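Local structure of sortase (5UTT) at residues Lys36-Pro46 with Gly86-Gln96; Asp141-His150 with Leu161-Phe169. The protein belongs to the class E sortases and probably acts as a cysteine transpeptidase that attaches surface proteins to the cell wall. One frame throughout, in Å; residues are numbered along the deposited sequence.

Interaction 1 (Lys36-Pro46 with Gly86-Gln96); sequences KWYGVTNNNMP and GNSFRRIDLLQ
The indole of W37 and the phenyl ring of F89 meet where two loops of the sortase beta-barrel pack together: residues 36-46, leading into strand 45-49, and residues 86-96, part of the long connection between strands 74-79 and 100-104. The two ring planes stand 43° apart, neither stacked nor edge-to-face, with W37 CH2 3.8 Å from F89 CD1. On the five-membered ring, W37 NE1 donates to R91 O at 3.0 Å, arriving above the carbonyl plane. L94 N reaches the same oxygen from the other face, so two donors grip the carbonyl of R91, a residue of the type I turn F89-I92; L94 belongs to the 3-10 segment 92-94. I92 CA meets the indole at its edge, near its plane, and L95 CD1 comes to CZ2 obliquely. M45 closes on F89 from another direction. Its extended chain, with CG anti to the backbone N (chi1 -172°), slides past N87 in the opposite sense and brings SD to 3.6 Å from F89 CE1, an oblique Met-aromatic contact. Farther out, the extended chain of K36 gives NZ to L94 O at 3.2 Å, while D99 forms a salt bridge with the same ammonium. At the other end of the contact the loops are tied by N42 N, 3.0 Å from G86 O. Beside it the N87 and N44 amides cross at about a right angle, planes 53° apart. N87 uses both ends on one residue: its OD1 accepts from N44 N at 3.2 Å, which with the return bond fixes the amide's rotation. A water 2.6 Å from T41 OG1 also lies beside N87 OD1, probably as a donor. The return bond runs from N87 ND2 to N44 OD1, 3.2 Å, with the acceptor lying in the plane of the N87 amide.

Interaction 2 (Asp141-His150 with Leu161-Phe169); sequences DRYITLTTCH and LRWIVHAKF
R142 and F169 begin a ladder of antiparallel backbone bonds, F169 N to R142 O at 2.8 Å, that continues through the pairs I144-A167, L146-V165, T148-W163 and H150-L161. Between these hydrogen-bonded pairs, CA-H...O contacts such as T145 CA to V165 O line the ladder. Charge pairing occurs at one end, where the extended chain of K168 brings NZ 3.0 Å from D141 OD2, above the carboxylate plane. The same lysine lays its CB over the Y143 ring, 4.3 Å from the centroid, in an off-centre CH-pi contact. Apolar packing occupies the part of the face that carries I144, L146, V165 and A167: I144 CG2 lies 3.7 Å from A167 CB, and F112 of strand 108-120 and I101 of strand 100-104 cover this pair. On the other face, T145 OG1 sits at the edge of the H166 imidazole, near its plane, while bonding to N75; H166 NE2 is held by V127 O. The aromatic pair is edge-to-face. H150 and W163 both hold CG anti to the backbone N (chi1 -168° in each) and lie side by side, pointing the same way; the indole edge meets the imidazole face with planes 70° apart and centroids 4.9 Å apart. Next to them, the guanidinium of R162 turns one face to C149, SG lying 3.8 Å from NH1; that nitrogen also bonds L161 O and N159 O. This hairpin carries the TLXTC signature of sortases as TLTTC, residues 145-149, and the cysteine facing an arginine of the next strand is consistent with the family's active site.

Interaction 1 packs its 86-96 loop against the hairpin of interaction 2, with centres 14 Å apart. F89 packs on strand 142-150, its CD2 3.4 Å from T147 O and its CE2 3.6 Å from L146 CG. I92 and D93 reach the partner strand, I92 CG1 coming within 3.6 Å of V165 CG2 and D93 CA within 3.7 Å of W163 CZ2. R82 joins the two contacts, bonding to R90 O on one side and to C149 O and H150 ND1 on the other. E156, in the loop connecting the hairpin strands, pairs with R90 and R91. Residues 86-96 thus flank the probable active-site end of the hairpin.

Interaction 1 (Lys36-Pro46 with Gly86-Gln96)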
loop_
_atom_site.group_PDB
_atom_site.type_symbol
_atom_site.label_atom_id
_atom_site.label_comp_id
_atom_site.label_asym_id
_atom_site.label_seq_id
_atom_site.Cartn_x
_atom_site.Cartn_y
_atom_site.Cartn_z
ATOM N N LYS A 36 1.620 -12.535 -1.564
ATOM C CA LYS A 36 0.488 -13.416 -1.218
ATOM C C LYS A 36 -0.747 -13.321 -2.125
ATOM O O LYS A 36 -1.731 -14.048 -1.906
ATOM C CB LYS A 36 0.059 -13.159 0.198
ATOM C CG LYS A 36 1.016 -13.821 1.181
ATOM C CD LYS A 36 0.291 -14.090 2.463
ATOM C CE LYS A 36 0.991 -15.118 3.317
ATOM N NZ LYS A 36 0.426 -14.980 4.680
ATOM N N TRP A 37 -0.741 -12.390 -3.046
ATOM C CA TRP A 37 -1.844 -12.208 -3.970
ATOM C C TRP A 37 -1.515 -12.773 -5.346
ATOM O O TRP A 37 -2.403 -12.731 -6.261
ATOM C CB TRP A 37 -2.260 -10.726 -4.066
ATOM C CG TRP A 37 -2.850 -10.162 -2.803
ATOM C CD1 TRP A 37 -3.226 -10.868 -1.681
ATOM C CD2 TRP A 37 -3.158 -8.791 -2.519
ATOM N NE1 TRP A 37 -3.697 -10.039 -0.733
ATOM C CE2 TRP A 37 -3.667 -8.755 -1.194
ATOM C CE3 TRP A 37 -3.026 -7.585 -3.226
ATOM C CZ2 TRP A 37 -4.072 -7.573 -0.585
ATOM C CZ3 TRP A 37 -3.417 -6.417 -2.599
ATOM C CH2 TRP A 37 -3.921 -6.428 -1.284
ATOM N N TYR A 38 -0.327 -13.354 -5.516
ATOM C CA TYR A 38 -0.028 -14.091 -6.744
ATOM C C TYR A 38 -1.059 -15.219 -6.845
ATOM O O TYR A 38 -1.264 -15.977 -5.903
ATOM C CB TYR A 38 1.382 -14.616 -6.796
ATOM C CG TYR A 38 2.412 -13.597 -7.205
ATOM C CD1 TYR A 38 2.285 -12.871 -8.394
ATOM C CD2 TYR A 38 3.544 -13.380 -6.424
ATOM C CE1 TYR A 38 3.241 -11.954 -8.785
ATOM C CE2 TYR A 38 4.501 -12.466 -6.801
ATOM C CZ TYR A 38 4.368 -11.769 -7.978
ATOM O OH TYR A 38 5.353 -10.887 -8.311
ATOM N N GLY A 39 -1.766 -15.272 -7.962
ATOM C CA GLY A 39 -2.774 -16.303 -8.176
ATOM C C GLY A 39 -4.160 -15.883 -7.738
ATOM O O GLY A 39 -5.141 -16.574 -8.036
ATOM N N VAL A 40 -4.243 -14.759 -7.036
ATOM C CA VAL A 40 -5.485 -14.165 -6.576
ATOM C C VAL A 40 -5.909 -13.077 -7.552
ATOM O O VAL A 40 -6.982 -13.158 -8.172
ATOM C CB VAL A 40 -5.336 -13.592 -5.147
ATOM C CG1 VAL A 40 -6.643 -12.951 -4.688
ATOM C CG2 VAL A 40 -4.834 -14.669 -4.193
ATOM N N THR A 41 -5.050 -12.074 -7.730
ATOM C CA THR A 41 -5.287 -10.984 -8.660
ATOM C C THR A 41 -4.171 -10.961 -9.706
ATOM O O THR A 41 -3.252 -11.748 -9.605
ATOM C CB THR A 41 -5.365 -9.626 -7.932
ATOM O OG1 THR A 41 -4.078 -9.238 -7.487
ATOM C CG2 THR A 41 -6.257 -9.694 -6.705
ATOM N N ASN A 42 -4.230 -10.060 -10.686
ATOM C CA ASN A 42 -3.129 -9.876 -11.624
ATOM C C ASN A 42 -1.884 -9.395 -10.876
ATOM O O ASN A 42 -0.777 -9.478 -11.416
ATOM C CB ASN A 42 -3.474 -8.835 -12.676
ATOM C CG ASN A 42 -4.713 -9.215 -13.474
ATOM O OD1 ASN A 42 -5.247 -10.302 -13.319
ATOM N ND2 ASN A 42 -5.165 -8.316 -14.325
ATOM N N ASN A 43 -2.108 -8.833 -9.688
ATOM C CA ASN A 43 -1.016 -8.437 -8.778
ATOM C C ASN A 43 -0.073 -7.397 -9.409
ATOM O O ASN A 43 1.158 -7.441 -9.250
ATOM C CB ASN A 43 -0.279 -9.670 -8.276
ATOM C CG ASN A 43 0.358 -9.451 -6.906
ATOM O OD1 ASN A 43 -0.004 -8.519 -6.192
ATOM N ND2 ASN A 43 1.238 -10.355 -6.512
ATOM N N ASN A 44 -0.658 -6.404 -10.055
ATOM C CA ASN A 44 0.137 -5.337 -10.623
ATOM C C ASN A 44 -0.650 -4.054 -10.594
ATOM O O ASN A 44 -0.732 -3.321 -11.566
ATOM C CB ASN A 44 0.651 -5.691 -12.027
ATOM C CG ASN A 44 -0.445 -5.838 -13.051
ATOM O OD1 ASN A 44 -1.600 -6.069 -12.737
ATOM N ND2 ASN A 44 -0.076 -5.650 -14.310
ATOM N N MET A 45 -1.193 -3.799 -9.408
ATOM C CA MET A 45 -2.169 -2.781 -9.229
ATOM C C MET A 45 -1.551 -1.420 -9.277
ATOM O O MET A 45 -0.624 -1.122 -8.468
ATOM C CB MET A 45 -2.863 -3.034 -7.888
ATOM C CG MET A 45 -4.055 -2.157 -7.616
ATOM S SD MET A 45 -4.933 -2.720 -6.147
ATOM C CE MET A 45 -6.421 -1.705 -6.135
ATOM N N PRO A 46 -1.999 -0.554 -10.177
ATOM C CA PRO A 46 -1.419 0.816 -10.189
ATOM C C PRO A 46 -1.807 1.561 -8.923
ATOM O O PRO A 46 -2.889 1.329 -8.371
ATOM C CB PRO A 46 -2.068 1.490 -11.413
ATOM C CG PRO A 46 -2.796 0.400 -12.097
ATOM C CD PRO A 46 -3.101 -0.670 -11.145
ATOM N N GLY A 86 -9.679 -7.769 -11.616
ATOM C CA GLY A 86 -8.349 -7.702 -12.144
ATOM C C GLY A 86 -7.417 -7.395 -10.984
ATOM O O GLY A 86 -6.565 -8.212 -10.656
ATOM N N ASN A 87 -7.635 -6.252 -10.340
ATOM C CA ASN A 87 -6.817 -5.822 -9.187
ATOM C C ASN A 87 -7.730 -5.232 -8.145
ATOM O O ASN A 87 -8.584 -4.414 -8.456
ATOM C CB ASN A 87 -5.786 -4.766 -9.583
ATOM C CG ASN A 87 -4.565 -5.352 -10.263
ATOM O OD1 ASN A 87 -3.876 -6.234 -9.695
ATOM N ND2 ASN A 87 -4.226 -4.820 -11.433
ATOM N N SER A 88 -7.515 -5.596 -6.889
ATOM C CA SER A 88 -8.336 -5.144 -5.788
ATOM C C SER A 88 -7.663 -5.489 -4.458
ATOM O O SER A 88 -6.708 -6.234 -4.455
ATOM C CB SER A 88 -9.645 -5.861 -5.765
ATOM O OG SER A 88 -9.447 -7.225 -5.392
ATOM N N PHE A 89 -8.244 -5.071 -3.342
ATOM C CA PHE A 89 -7.727 -5.478 -1.990
ATOM C C PHE A 89 -8.605 -6.631 -1.441
ATOM O O PHE A 89 -8.840 -6.799 -0.226
ATOM C CB PHE A 89 -7.711 -4.271 -1.024
ATOM C CG PHE A 89 -6.648 -3.221 -1.300
ATOM C CD1 PHE A 89 -5.798 -3.305 -2.392
ATOM C CD2 PHE A 89 -6.502 -2.142 -0.444
ATOM C CE1 PHE A 89 -4.808 -2.364 -2.597
ATOM C CE2 PHE A 89 -5.516 -1.194 -0.664
ATOM C CZ PHE A 89 -4.699 -1.285 -1.748
ATOM N N ARG A 90 -9.196 -7.416 -2.352
ATOM C CA ARG A 90 -10.123 -8.453 -1.947
ATOM C C ARG A 90 -9.593 -9.316 -0.816
ATOM O O ARG A 90 -10.349 -9.663 0.114
ATOM C CB ARG A 90 -10.406 -9.360 -3.134
ATOM C CG ARG A 90 -11.440 -10.428 -2.851
ATOM C CD ARG A 90 -11.543 -11.322 -4.066
ATOM N NE ARG A 90 -12.679 -12.196 -3.984
ATOM C CZ ARG A 90 -12.943 -13.158 -4.863
ATOM N NH1 ARG A 90 -12.124 -13.367 -5.894
ATOM N NH2 ARG A 90 -14.022 -13.912 -4.706
ATOM N N ARG A 91 -8.328 -9.698 -0.921
ATOM C CA ARG A 91 -7.774 -10.710 -0.047
ATOM C C ARG A 91 -6.807 -10.048 0.885
ATOM O O ARG A 91 -5.817 -10.629 1.246
ATOM C CB ARG A 91 -7.193 -11.904 -0.816
ATOM C CG ARG A 91 -8.262 -12.810 -1.423
ATOM C CD ARG A 91 -8.772 -13.808 -0.390
ATOM N NE ARG A 91 -9.657 -13.236 0.645
ATOM C CZ ARG A 91 -10.954 -13.007 0.489
ATOM N NH1 ARG A 91 -11.587 -13.277 -0.672
ATOM N NH2 ARG A 91 -11.645 -12.507 1.506
ATOM N N ILE A 92 -7.154 -8.831 1.308
ATOM C CA ILE A 92 -6.380 -8.126 2.342
ATOM C C ILE A 92 -6.229 -8.973 3.603
ATOM O O ILE A 92 -5.254 -8.797 4.368
ATOM C CB ILE A 92 -7.013 -6.754 2.629
ATOM C CG1 ILE A 92 -6.017 -5.846 3.382
ATOM C CG2 ILE A 92 -8.335 -6.887 3.351
ATOM C CD1 ILE A 92 -6.391 -4.385 3.391
ATOM N N ASP A 93 -7.188 -9.858 3.821
ATOM C CA ASP A 93 -7.257 -10.708 5.031
ATOM C C ASP A 93 -6.199 -11.809 5.060
ATOM O O ASP A 93 -6.056 -12.463 6.085
ATOM C CB ASP A 93 -8.651 -11.316 5.216
ATOM C CG ASP A 93 -9.114 -12.107 4.003
ATOM O OD1 ASP A 93 -8.382 -12.200 3.015
ATOM O OD2 ASP A 93 -10.211 -12.661 4.079
ATOM N N LEU A 94 -5.430 -11.989 3.989
ATOM C CA LEU A 94 -4.403 -13.020 3.932
ATOM C C LEU A 94 -3.118 -12.494 4.512
ATOM O O LEU A 94 -2.212 -13.252 4.692
ATOM C CB LEU A 94 -4.116 -13.476 2.509
ATOM C CG LEU A 94 -5.291 -14.102 1.713
ATOM C CD1 LEU A 94 -4.749 -14.435 0.334
ATOM C CD2 LEU A 94 -5.858 -15.323 2.391
ATOM N N LEU A 95 -3.044 -11.205 4.779
ATOM C CA LEU A 95 -1.771 -10.601 5.162
ATOM C C LEU A 95 -1.560 -10.787 6.656
ATOM O O LEU A 95 -2.407 -10.416 7.496
ATOM C CB LEU A 95 -1.763 -9.123 4.750
ATOM C CG LEU A 95 -1.914 -8.851 3.247
ATOM C CD1 LEU A 95 -2.053 -7.382 2.938
ATOM C CD2 LEU A 95 -0.701 -9.422 2.543
ATOM N N GLN A 96 -0.412 -11.366 6.987
ATOM C CA GLN A 96 -0.051 -11.643 8.352
ATOM C C GLN A 96 1.286 -10.954 8.639
ATOM O O GLN A 96 2.033 -10.590 7.727
ATOM C CB GLN A 96 0.065 -13.166 8.528
ATOM C CG GLN A 96 -1.163 -13.946 8.040
ATOM C CD GLN A 96 -0.967 -15.456 8.011
ATOM O OE1 GLN A 96 -0.123 -16.002 8.705
ATOM N NE2 GLN A 96 -1.783 -16.144 7.207
HETATM O O HOH W 1 -4.280 -6.688 -6.899
#

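Interaction 2 (Asp141-His150 with Leu161-Phe169)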
loop_
_atom_site.group_PDB
_atom_site.type_symbol
_atom_site.label_atom_id
_atom_site.label_comp_id
_atom_site.label_asym_id
_atom_site.label_seq_id
_atom_site.Cartn_x
_atom_site.Cartn_y
_atom_site.Cartn_z
ATOM N N ASP A 141 9.845 6.256 11.544
ATOM C CA ASP A 141 9.921 5.159 10.594
ATOM C C ASP A 141 9.073 5.447 9.355
ATOM O O ASP A 141 8.366 6.432 9.304
ATOM C CB ASP A 141 9.436 3.875 11.259
ATOM C CG ASP A 141 10.392 3.378 12.327
ATOM O OD1 ASP A 141 11.619 3.496 12.119
ATOM O OD2 ASP A 141 9.915 2.848 13.355
ATOM N N ARG A 142 9.246 4.610 8.358
ATOM C CA ARG A 142 8.517 4.733 7.109
ATOM C C ARG A 142 7.524 3.580 7.044
ATOM O O ARG A 142 7.920 2.402 7.114
ATOM C CB ARG A 142 9.512 4.657 5.977
ATOM C CG ARG A 142 10.508 5.785 5.913
ATOM C CD ARG A 142 11.634 5.459 4.950
ATOM N NE ARG A 142 12.468 6.628 4.782
ATOM C CZ ARG A 142 13.405 7.022 5.639
ATOM N NH1 ARG A 142 13.684 6.301 6.734
ATOM N NH2 ARG A 142 14.084 8.139 5.382
ATOM N N TYR A 143 6.227 3.907 6.925
ATOM C CA TYR A 143 5.176 2.890 6.814
ATOM C C TYR A 143 4.442 3.024 5.503
ATOM O O TYR A 143 4.446 4.103 4.869
ATOM C CB TYR A 143 4.125 3.021 7.914
ATOM C CG TYR A 143 4.513 2.417 9.227
ATOM C CD1 TYR A 143 4.163 1.123 9.531
ATOM C CD2 TYR A 143 5.294 3.120 10.125
ATOM C CE1 TYR A 143 4.519 0.545 10.729
ATOM C CE2 TYR A 143 5.662 2.563 11.333
ATOM C CZ TYR A 143 5.283 1.255 11.615
ATOM O OH TYR A 143 5.624 0.640 12.784
ATOM N N ILE A 144 3.798 1.924 5.148
ATOM C CA ILE A 144 2.687 1.933 4.135
ATOM C C ILE A 144 1.450 1.454 4.886
ATOM O O ILE A 144 1.556 0.631 5.797
ATOM C CB ILE A 144 2.997 1.109 2.855
ATOM C CG1 ILE A 144 1.941 1.362 1.730
ATOM C CG2 ILE A 144 3.030 -0.396 3.093
ATOM C CD1 ILE A 144 2.236 0.746 0.395
ATOM N N THR A 145 0.278 1.953 4.486
ATOM C CA THR A 145 -0.949 1.537 5.088
ATOM C C THR A 145 -1.895 1.240 3.939
ATOM O O THR A 145 -2.025 2.065 3.055
ATOM C CB THR A 145 -1.562 2.618 5.993
ATOM O OG1 THR A 145 -0.680 2.843 7.123
ATOM C CG2 THR A 145 -2.872 2.165 6.568
ATOM N N LEU A 146 -2.497 0.066 3.985
ATOM C CA LEU A 146 -3.556 -0.301 3.005
ATOM C C LEU A 146 -4.876 -0.307 3.706
ATOM O O LEU A 146 -4.999 -0.993 4.757
ATOM C CB LEU A 146 -3.293 -1.677 2.402
ATOM C CG LEU A 146 -2.451 -1.807 1.114
ATOM C CD1 LEU A 146 -1.095 -1.219 1.276
ATOM C CD2 LEU A 146 -2.340 -3.266 0.672
ATOM N N THR A 147 -5.900 0.295 3.075
ATOM C CA THR A 147 -7.235 0.371 3.630
ATOM C C THR A 147 -8.265 -0.125 2.640
ATOM O O THR A 147 -8.140 0.132 1.454
ATOM C CB THR A 147 -7.649 1.813 4.123
ATOM O OG1 THR A 147 -8.024 2.699 3.056
ATOM C CG2 THR A 147 -6.482 2.517 4.847
ATOM N N THR A 148 -9.260 -0.783 3.168
ATOM C CA THR A 148 -10.407 -1.203 2.354
ATOM C C THR A 148 -11.613 -1.468 3.264
ATOM O O THR A 148 -11.512 -1.427 4.478
ATOM C CB THR A 148 -10.028 -2.453 1.513
ATOM O OG1 THR A 148 -11.070 -2.685 0.536
ATOM C CG2 THR A 148 -9.919 -3.633 2.351
ATOM N N CYS A 149 -12.765 -1.815 2.675
ATOM C CA CYS A 149 -13.987 -2.081 3.413
ATOM C C CYS A 149 -14.040 -3.482 3.939
ATOM O O CYS A 149 -13.493 -4.385 3.326
ATOM C CB CYS A 149 -15.209 -1.846 2.481
ATOM S SG CYS A 149 -15.470 -0.090 2.215
ATOM N N HIS A 150 -14.744 -3.657 5.064
ATOM C CA HIS A 150 -15.051 -4.947 5.623
ATOM C C HIS A 150 -16.380 -4.837 6.434
ATOM O O HIS A 150 -16.683 -3.814 7.048
ATOM C CB HIS A 150 -13.863 -5.462 6.526
ATOM C CG HIS A 150 -13.951 -6.918 6.921
ATOM N ND1 HIS A 150 -13.647 -7.949 6.062
ATOM C CD2 HIS A 150 -14.287 -7.511 8.096
ATOM C CE1 HIS A 150 -13.769 -9.103 6.682
ATOM N NE2 HIS A 150 -14.180 -8.866 7.915
ATOM N N LEU A 161 -17.296 -1.357 8.362
ATOM C CA LEU A 161 -15.960 -1.305 8.981
ATOM C C LEU A 161 -14.898 -1.144 7.893
ATOM O O LEU A 161 -15.171 -1.205 6.717
ATOM C CB LEU A 161 -15.691 -2.562 9.786
ATOM C CG LEU A 161 -16.509 -2.846 11.060
ATOM C CD1 LEU A 161 -16.067 -4.115 11.788
ATOM C CD2 LEU A 161 -16.481 -1.635 11.946
ATOM N N ARG A 162 -13.657 -0.933 8.334
ATOM C CA ARG A 162 -12.528 -0.839 7.402
ATOM C C ARG A 162 -11.399 -1.763 7.865
ATOM O O ARG A 162 -10.950 -1.670 9.011
ATOM C CB ARG A 162 -12.021 0.620 7.284
ATOM C CG ARG A 162 -13.079 1.644 6.901
ATOM C CD ARG A 162 -13.512 1.439 5.468
ATOM N NE ARG A 162 -14.396 2.517 4.980
ATOM C CZ ARG A 162 -15.708 2.446 5.050
ATOM N NH1 ARG A 162 -16.272 1.374 5.636
ATOM N NH2 ARG A 162 -16.465 3.437 4.569
ATOM N N TRP A 163 -10.933 -2.626 6.974
ATOM C CA TRP A 163 -9.763 -3.463 7.242
ATOM C C TRP A 163 -8.498 -2.694 6.863
ATOM O O TRP A 163 -8.308 -2.250 5.727
ATOM C CB TRP A 163 -9.866 -4.778 6.479
ATOM C CG TRP A 163 -8.858 -5.788 6.911
ATOM C CD1 TRP A 163 -7.487 -5.735 6.778
ATOM C CD2 TRP A 163 -9.154 -7.076 7.437
ATOM N NE1 TRP A 163 -6.921 -6.911 7.228
ATOM C CE2 TRP A 163 -7.935 -7.737 7.661
ATOM C CE3 TRP A 163 -10.345 -7.722 7.797
ATOM C CZ2 TRP A 163 -7.892 -9.000 8.198
ATOM C CZ3 TRP A 163 -10.293 -8.968 8.327
ATOM C CH2 TRP A 163 -9.076 -9.604 8.516
ATOM N N ILE A 164 -7.594 -2.570 7.841
ATOM C CA ILE A 164 -6.389 -1.754 7.715
ATOM C C ILE A 164 -5.172 -2.657 7.890
ATOM O O ILE A 164 -5.113 -3.420 8.822
ATOM C CB ILE A 164 -6.282 -0.704 8.823
ATOM C CG1 ILE A 164 -7.597 0.055 9.000
ATOM C CG2 ILE A 164 -5.090 0.237 8.575
ATOM C CD1 ILE A 164 -7.999 0.843 7.779
ATOM N N VAL A 165 -4.220 -2.572 6.963
ATOM C CA VAL A 165 -2.928 -3.271 7.120
ATOM C C VAL A 165 -1.792 -2.265 7.200
ATOM O O VAL A 165 -1.642 -1.428 6.333
ATOM C CB VAL A 165 -2.648 -4.293 5.989
ATOM C CG1 VAL A 165 -1.245 -4.932 6.093
ATOM C CG2 VAL A 165 -3.680 -5.372 6.028
ATOM N N HIS A 166 -0.967 -2.413 8.229
ATOM C CA HIS A 166 0.261 -1.599 8.348
ATOM C C HIS A 166 1.531 -2.413 8.034
ATOM O O HIS A 166 1.651 -3.553 8.465
ATOM C CB HIS A 166 0.388 -1.047 9.784
ATOM C CG HIS A 166 -0.647 -0.035 10.144
ATOM N ND1 HIS A 166 -1.447 -0.135 11.264
ATOM C CD2 HIS A 166 -1.073 1.059 9.478
ATOM C CE1 HIS A 166 -2.275 0.893 11.298
ATOM N NE2 HIS A 166 -2.079 1.621 10.215
ATOM N N ALA A 167 2.466 -1.818 7.301
ATOM C CA ALA A 167 3.751 -2.444 6.977
ATOM C C ALA A 167 4.877 -1.420 7.159
ATOM O O ALA A 167 4.782 -0.280 6.722
ATOM C CB ALA A 167 3.765 -3.051 5.571
ATOM N N LYS A 168 5.906 -1.845 7.890
ATOM C CA LYS A 168 7.089 -1.018 8.146
ATOM C C LYS A 168 8.172 -1.244 7.078
ATOM O O LYS A 168 8.419 -2.374 6.663
ATOM C CB LYS A 168 7.625 -1.351 9.540
ATOM C CG LYS A 168 8.802 -0.486 9.961
ATOM C CD LYS A 168 9.123 -0.676 11.445
ATOM C CE LYS A 168 10.468 -0.072 11.762
ATOM N NZ LYS A 168 10.773 -0.023 13.218
ATOM N N PHE A 169 8.826 -0.174 6.658
ATOM C CA PHE A 169 9.852 -0.254 5.632
ATOM C C PHE A 169 10.953 -1.234 6.006
ATOM O O PHE A 169 11.443 -1.192 7.167
ATOM C CB PHE A 169 10.398 1.146 5.347
ATOM C CG PHE A 169 11.436 1.193 4.258
ATOM C CD1 PHE A 169 11.093 1.065 2.914
ATOM C CD2 PHE A 169 12.756 1.342 4.575
ATOM C CE1 PHE A 169 12.058 1.086 1.921
ATOM C CE2 PHE A 169 13.714 1.370 3.603
ATOM C CZ PHE A 169 13.372 1.229 2.275
#